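Local coordinates for protein prolyl endopeptidase (Myxococcus xanthus, PDB 2BKL) that probably hydrolyses oligopeptides after proline, and to a lesser extent after alanine, as a serine peptidase of the S9A family, at residues L50-R56 with V665-F670; R236-F242 with A279-F284. All coordinates share one frame; numbering follows the deposited sequence.

After two short strands, helices 33-51 and 56-67 pack on the catalytic domain. The chain then runs through the blades of the beta-propeller and returns to build the alpha/beta-hydrolase core. Interaction 1 closes almost this whole path: 608 residues separate 50-56, between helices 33-51 and 56-67, from 665-670 in the last helix, 657-674. It brings the N-terminal helices against that helix. Interaction 2 lies within that long loop and closes a short one of 36 residues, without helix, between 236-242 and 279-284. It joins two consecutive propeller blades. The nearest atoms of interaction 1 and interaction 2 are about 39 Å apart. The two lie on opposite sides of the chain's centre.

Interaction 1: L50-R56 with V665-F670; sequences LAKFPGR and VDLYSF
Leu50, Phe53 and Arg56 join the turn between helices 33-51 and 56-67 to the C-terminal helix 657-674 of the alpha/beta-hydrolase domain. As in other prolyl oligopeptidases, the N-terminal helices belong structurally with the catalytic domain. At the centre of the contact is a salt bridge between Arg56 and Asp666. NH1 and NH2 of Arg56 both reach the same oxygen, OD1 of Asp666, at 2.7 and 3.1 Å. OD1 lies in the guanidinium plane, and the carboxylate is nearly coplanar with it (29°). The other oxygen, OD2, pairs with Arg644, so the aspartate sits between two arginines, which would probably stabilise its charged form. Val665 CG1 lies over the centre of one guanidinium face, 3.8 Å from Arg56 CZ. Ala51 CA lies over the opposite face, toward its rim. The Arg56 chain bends at chi3 (65°), which turns the guanidinium back between these two residues. A leucine here would lose all the guanidinium bonds and would probably leave Asp666 OD1 without its charged mate in a buried place.

Leu50 and Phe53 add the apolar part. Leu50 CD2 rests 3.4 Å from Asp666 O, and its CD1 lies beside the carboxylate. The Phe53 ring lies alongside the Phe670 side chain, both pointing the same way. Phe53 CD2 comes 3.4 Å from Phe670 CA, and Phe53 CE2 meets the edge of the Phe670 ring. Phe670 in turn packs on Leu609 and Val554 of the central sheet. Pro54 O is buried against Ser669 CB and has no polar partner. Ser669 OG joins the arginine to the helix's own backbone: it accepts a bent bond from Arg56 NH1 at 3.2 Å and donates to Val665 O at 2.8 Å, on the other face of that carbonyl from Ser669 N.

Interaction 2: R236-F242 with A279-F284; sequences RDGKYLF and AWKDRF
Phe284 sits between Tyr240 and Phe242 in an aromatic cluster that joins two adjacent beta-propeller blades. Its edge points at the face of Tyr240, with CE1 3.6 Å from Tyr240 CD1 and the planes at 88°. Phe242 in turn presents its edge to a face of Phe284, with Phe242 CZ 3.8 Å from Phe284 CE1. Both pairs are T-shaped. Ala279 CB touches both Tyr240 and Phe242, 4.1 Å from Tyr240 CD2 and at the Phe242 edge. Farther out, Arg236 CB meets the edge of the Trp280 indole, while its guanidinium pairs with Asp373.

Tyr240 carries the contact to its polar edge. With CG anti to the carbonyl carbon (chi1 -55°), its OH reaches Asp282 in the type I' turn 280-283. It donates to Asp282 OD1 at 2.7 Å, on the anti side, tilted from the carboxylate plane. Asp237, whose OD1 closes an Asx turn with Lys239 N and also bonds Ser235, holds two waters with OD2. These lead to the amides of Lys281 and Asp282. Another water joins Arg236 N to Ala279 O.

At this hydrated edge, water and the tyrosine hydroxyl probably ease the closeness of Asp237 OD2 and Asp282 OD1, 4.4 Å apart.

Interaction 1: L50-R56 with V665-F670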
loop_
_atom_site.group_PDB
_atom_site.type_symbol
_atom_site.label_atom_id
_atom_site.label_comp_id
_atom_site.label_asym_id
_atom_site.label_seq_id
_atom_site.Cartn_x
_atom_site.Cartn_y
_atom_site.Cartn_z
ATOM N N LEU A 50 9.251 1.038 -26.604
ATOM C CA LEU A 50 8.507 2.143 -26.010
ATOM C C LEU A 50 8.849 3.481 -26.691
ATOM O O LEU A 50 7.996 4.328 -26.874
ATOM C CB LEU A 50 8.798 2.238 -24.496
ATOM C CG LEU A 50 8.216 1.106 -23.596
ATOM C CD1 LEU A 50 8.988 0.900 -22.305
ATOM C CD2 LEU A 50 6.760 1.399 -23.287
ATOM N N ALA A 51 10.094 3.634 -27.111
ATOM C CA ALA A 51 10.583 4.907 -27.654
ATOM C C ALA A 51 9.955 5.267 -29.004
ATOM O O ALA A 51 9.956 6.441 -29.390
ATOM C CB ALA A 51 12.131 4.868 -27.757
ATOM N N LYS A 52 9.402 4.263 -29.678
ATOM C CA LYS A 52 8.744 4.416 -30.985
ATOM C C LYS A 52 7.248 4.693 -30.848
ATOM O O LYS A 52 6.588 4.974 -31.848
ATOM C CB LYS A 52 8.892 3.130 -31.819
ATOM C CG LYS A 52 10.295 2.543 -31.901
ATOM C CD LYS A 52 10.523 1.829 -33.235
ATOM C CE LYS A 52 10.948 2.812 -34.353
ATOM N NZ LYS A 52 9.981 2.912 -35.496
ATOM N N PHE A 53 6.703 4.560 -29.639
ATOM C CA PHE A 53 5.248 4.679 -29.402
ATOM C C PHE A 53 4.856 6.137 -29.477
ATOM O O PHE A 53 5.726 6.996 -29.390
ATOM C CB PHE A 53 4.821 4.076 -28.042
ATOM C CG PHE A 53 4.936 2.576 -27.957
ATOM C CD1 PHE A 53 4.989 1.775 -29.099
ATOM C CD2 PHE A 53 4.981 1.962 -26.710
ATOM C CE1 PHE A 53 5.106 0.379 -28.977
ATOM C CE2 PHE A 53 5.092 0.588 -26.591
ATOM C CZ PHE A 53 5.151 -0.203 -27.723
ATOM N N PRO A 54 3.565 6.420 -29.697
ATOM C CA PRO A 54 3.142 7.788 -30.023
ATOM C C PRO A 54 2.914 8.695 -28.817
ATOM O O PRO A 54 2.586 8.232 -27.715
ATOM C CB PRO A 54 1.833 7.572 -30.798
ATOM C CG PRO A 54 1.262 6.312 -30.243
ATOM C CD PRO A 54 2.422 5.487 -29.724
ATOM N N GLY A 55 3.103 9.994 -29.051
ATOM C CA GLY A 55 2.693 11.033 -28.121
ATOM C C GLY A 55 3.697 11.377 -27.037
ATOM O O GLY A 55 3.347 12.093 -26.100
ATOM N N ARG A 56 4.936 10.903 -27.163
ATOM C CA ARG A 56 5.851 10.875 -26.002
ATOM C C ARG A 56 6.338 12.251 -25.577
ATOM O O ARG A 56 6.416 12.531 -24.382
ATOM C CB ARG A 56 7.039 9.943 -26.247
ATOM C CG ARG A 56 6.664 8.469 -26.248
ATOM C CD ARG A 56 7.821 7.574 -26.679
ATOM N NE ARG A 56 8.909 7.641 -25.704
ATOM C CZ ARG A 56 8.971 6.913 -24.580
ATOM N NH1 ARG A 56 8.034 6.045 -24.257
ATOM N NH2 ARG A 56 9.998 7.087 -23.749
ATOM N N VAL A 665 5.198 8.217 -19.036
ATOM C CA VAL A 665 5.319 8.376 -20.472
ATOM C C VAL A 665 5.299 6.979 -21.129
ATOM O O VAL A 665 4.627 6.750 -22.129
ATOM C CB VAL A 665 6.597 9.174 -20.883
ATOM C CG1 VAL A 665 6.778 9.159 -22.392
ATOM C CG2 VAL A 665 6.540 10.625 -20.351
ATOM N N ASP A 666 6.069 6.062 -20.568
ATOM C CA ASP A 666 6.141 4.707 -21.084
ATOM C C ASP A 666 4.793 4.004 -21.020
ATOM O O ASP A 666 4.377 3.424 -22.003
ATOM C CB ASP A 666 7.236 3.922 -20.366
ATOM C CG ASP A 666 8.634 4.297 -20.829
ATOM O OD1 ASP A 666 8.814 5.007 -21.848
ATOM O OD2 ASP A 666 9.646 3.893 -20.229
ATOM N N LEU A 667 4.122 4.053 -19.881
ATOM C CA LEU A 667 2.834 3.412 -19.688
ATOM C C LEU A 667 1.820 3.924 -20.664
ATOM O O LEU A 667 1.201 3.141 -21.378
ATOM C CB LEU A 667 2.348 3.655 -18.248
ATOM C CG LEU A 667 1.158 2.818 -17.754
ATOM C CD1 LEU A 667 1.132 2.813 -16.197
ATOM C CD2 LEU A 667 -0.151 3.281 -18.294
ATOM N N TYR A 668 1.650 5.242 -20.736
ATOM C CA TYR A 668 0.557 5.796 -21.528
ATOM C C TYR A 668 0.876 5.749 -23.019
ATOM O O TYR A 668 -0.036 5.537 -23.827
ATOM C CB TYR A 668 0.077 7.184 -21.006
ATOM C CG TYR A 668 -0.728 7.010 -19.716
ATOM C CD1 TYR A 668 -2.041 6.582 -19.770
ATOM C CD2 TYR A 668 -0.173 7.262 -18.461
ATOM C CE1 TYR A 668 -2.791 6.378 -18.604
ATOM C CE2 TYR A 668 -0.928 7.082 -17.277
ATOM C CZ TYR A 668 -2.244 6.634 -17.373
ATOM O OH TYR A 668 -3.028 6.405 -16.244
ATOM N N SER A 669 2.149 5.856 -23.410
ATOM C CA SER A 669 2.495 5.670 -24.813
ATOM C C SER A 669 2.295 4.205 -25.280
ATOM O O SER A 669 1.827 3.993 -26.389
ATOM C CB SER A 669 3.868 6.262 -25.146
ATOM O OG SER A 669 4.942 5.497 -24.637
ATOM N N PHE A 670 2.564 3.215 -24.424
ATOM C CA PHE A 670 2.217 1.815 -24.669
ATOM C C PHE A 670 0.716 1.688 -24.930
ATOM O O PHE A 670 0.282 1.083 -25.901
ATOM C CB PHE A 670 2.651 0.957 -23.463
ATOM C CG PHE A 670 2.060 -0.431 -23.432
ATOM C CD1 PHE A 670 2.560 -1.459 -24.243
ATOM C CD2 PHE A 670 1.030 -0.728 -22.566
ATOM C CE1 PHE A 670 2.024 -2.754 -24.186
ATOM C CE2 PHE A 670 0.498 -1.974 -22.504
ATOM C CZ PHE A 670 0.993 -3.002 -23.322
#

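Interaction 2: R236-F242 with A279-F284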
loop_
_atom_site.group_PDB
_atom_site.type_symbol
_atom_site.label_atom_id
_atom_site.label_comp_id
_atom_site.label_asym_id
_atom_site.label_seq_id
_atom_site.Cartn_x
_atom_site.Cartn_y
_atom_site.Cartn_z
ATOM N N ARG A 236 0.573 7.439 25.183
ATOM C CA ARG A 236 1.136 8.777 25.423
ATOM C C ARG A 236 1.751 8.995 26.784
ATOM O O ARG A 236 2.812 9.611 26.896
ATOM C CB ARG A 236 0.056 9.828 25.233
ATOM C CG ARG A 236 -0.107 10.236 23.844
ATOM C CD ARG A 236 1.101 10.951 23.227
ATOM N NE ARG A 236 1.567 12.183 23.877
ATOM C CZ ARG A 236 0.894 13.335 23.888
ATOM N NH1 ARG A 236 -0.319 13.409 23.344
ATOM N NH2 ARG A 236 1.413 14.425 24.452
ATOM N N ASP A 237 1.115 8.502 27.836
ATOM C CA ASP A 237 1.648 8.672 29.182
ATOM C C ASP A 237 2.789 7.713 29.515
ATOM O O ASP A 237 3.342 7.737 30.621
ATOM C CB ASP A 237 0.522 8.589 30.245
ATOM C CG ASP A 237 -0.276 7.270 30.215
ATOM O OD1 ASP A 237 0.208 6.229 29.701
ATOM O OD2 ASP A 237 -1.421 7.203 30.722
ATOM N N GLY A 238 3.142 6.838 28.555
ATOM C CA GLY A 238 4.217 5.888 28.764
ATOM C C GLY A 238 3.873 4.724 29.682
ATOM O O GLY A 238 4.712 3.885 29.977
ATOM N N LYS A 239 2.625 4.650 30.122
ATOM C CA LYS A 239 2.270 3.698 31.163
ATOM C C LYS A 239 1.826 2.346 30.622
ATOM O O LYS A 239 1.804 1.371 31.358
ATOM C CB LYS A 239 1.181 4.267 32.081
ATOM C CG LYS A 239 1.673 5.395 32.997
ATOM C CD LYS A 239 2.742 4.937 33.992
ATOM C CE LYS A 239 3.111 6.027 35.009
ATOM N NZ LYS A 239 4.548 6.447 34.861
ATOM N N TYR A 240 1.490 2.284 29.336
ATOM C CA TYR A 240 0.994 1.047 28.739
ATOM C C TYR A 240 1.753 0.759 27.460
ATOM O O TYR A 240 1.717 1.511 26.484
ATOM C CB TYR A 240 -0.529 1.106 28.513
ATOM C CG TYR A 240 -1.318 1.444 29.764
ATOM C CD1 TYR A 240 -1.621 0.464 30.706
ATOM C CD2 TYR A 240 -1.740 2.747 30.011
ATOM C CE1 TYR A 240 -2.307 0.772 31.845
ATOM C CE2 TYR A 240 -2.445 3.060 31.159
ATOM C CZ TYR A 240 -2.710 2.059 32.067
ATOM O OH TYR A 240 -3.407 2.327 33.253
ATOM N N LEU A 241 2.447 -0.360 27.492
ATOM C CA LEU A 241 3.134 -0.911 26.334
ATOM C C LEU A 241 2.349 -2.083 25.747
ATOM O O LEU A 241 1.976 -3.000 26.445
ATOM C CB LEU A 241 4.527 -1.355 26.759
ATOM C CG LEU A 241 5.366 -2.100 25.732
ATOM C CD1 LEU A 241 5.769 -1.193 24.598
ATOM C CD2 LEU A 241 6.571 -2.686 26.449
ATOM N N PHE A 242 2.088 -2.023 24.445
ATOM C CA PHE A 242 1.355 -3.056 23.717
ATOM C C PHE A 242 2.253 -3.760 22.693
ATOM O O PHE A 242 3.096 -3.126 22.038
ATOM C CB PHE A 242 0.179 -2.434 22.959
ATOM C CG PHE A 242 -0.829 -1.811 23.845
ATOM C CD1 PHE A 242 -1.761 -2.588 24.488
ATOM C CD2 PHE A 242 -0.825 -0.453 24.050
ATOM C CE1 PHE A 242 -2.692 -2.008 25.349
ATOM C CE2 PHE A 242 -1.719 0.136 24.905
ATOM C CZ PHE A 242 -2.651 -0.651 25.561
ATOM N N ALA A 279 -4.740 3.579 24.301
ATOM C CA ALA A 279 -4.920 3.897 25.715
ATOM C C ALA A 279 -4.855 5.397 25.966
ATOM O O ALA A 279 -3.980 6.076 25.456
ATOM C CB ALA A 279 -3.876 3.219 26.532
ATOM N N TRP A 280 -5.782 5.886 26.761
ATOM C CA TRP A 280 -5.799 7.294 27.151
ATOM C C TRP A 280 -6.427 7.380 28.526
ATOM O O TRP A 280 -7.478 6.836 28.766
ATOM C CB TRP A 280 -6.590 8.125 26.112
ATOM C CG TRP A 280 -6.629 9.589 26.441
ATOM C CD1 TRP A 280 -7.721 10.322 26.745
ATOM C CD2 TRP A 280 -5.504 10.485 26.524
ATOM N NE1 TRP A 280 -7.361 11.628 26.998
ATOM C CE2 TRP A 280 -6.003 11.747 26.892
ATOM C CE3 TRP A 280 -4.123 10.351 26.322
ATOM C CZ2 TRP A 280 -5.175 12.850 27.075
ATOM C CZ3 TRP A 280 -3.304 11.464 26.510
ATOM C CH2 TRP A 280 -3.839 12.688 26.854
ATOM N N LYS A 281 -5.766 8.104 29.436
ATOM C CA LYS A 281 -6.247 8.306 30.820
ATOM C C LYS A 281 -6.688 6.989 31.470
ATOM O O LYS A 281 -7.738 6.902 32.102
ATOM C CB LYS A 281 -7.319 9.416 30.877
ATOM C CG LYS A 281 -6.720 10.769 30.513
ATOM C CD LYS A 281 -7.620 11.947 30.799
ATOM C CE LYS A 281 -6.908 13.284 30.556
ATOM N NZ LYS A 281 -7.917 14.386 30.474
ATOM N N ASP A 282 -5.817 5.985 31.371
ATOM C CA ASP A 282 -6.007 4.671 32.032
ATOM C C ASP A 282 -7.251 3.916 31.577
ATOM O O ASP A 282 -7.795 3.071 32.279
ATOM C CB ASP A 282 -6.008 4.800 33.556
ATOM C CG ASP A 282 -4.748 5.415 34.085
ATOM O OD1 ASP A 282 -3.639 4.933 33.785
ATOM O OD2 ASP A 282 -4.786 6.402 34.852
ATOM N N ARG A 283 -7.712 4.219 30.365
ATOM C CA ARG A 283 -8.747 3.391 29.734
ATOM C C ARG A 283 -8.224 2.935 28.381
ATOM O O ARG A 283 -7.482 3.639 27.736
ATOM C CB ARG A 283 -10.031 4.186 29.513
ATOM C CG ARG A 283 -10.507 4.971 30.699
ATOM C CD ARG A 283 -10.828 4.156 31.894
ATOM N NE ARG A 283 -12.049 3.379 31.719
ATOM C CZ ARG A 283 -12.588 2.628 32.661
ATOM N NH1 ARG A 283 -12.001 2.508 33.841
ATOM N NH2 ARG A 283 -13.706 1.966 32.414
ATOM N N PHE A 284 -8.592 1.727 27.962
ATOM C CA PHE A 284 -8.223 1.194 26.664
ATOM C C PHE A 284 -9.432 1.276 25.750
ATOM O O PHE A 284 -10.555 0.957 26.157
ATOM C CB PHE A 284 -7.820 -0.292 26.756
ATOM C CG PHE A 284 -6.589 -0.598 27.569
ATOM C CD1 PHE A 284 -5.719 0.362 28.034
ATOM C CD2 PHE A 284 -6.285 -1.940 27.816
ATOM C CE1 PHE A 284 -4.584 -0.008 28.743
ATOM C CE2 PHE A 284 -5.157 -2.303 28.556
ATOM C CZ PHE A 284 -4.317 -1.333 29.000
HETATM O O HOH W 1 -2.145 7.504 24.367
HETATM O O HOH W 2 -3.173 9.331 29.410
HETATM O O HOH W 3 -1.837 7.694 27.448
HETATM O O HOH W 4 -3.329 5.861 29.590
#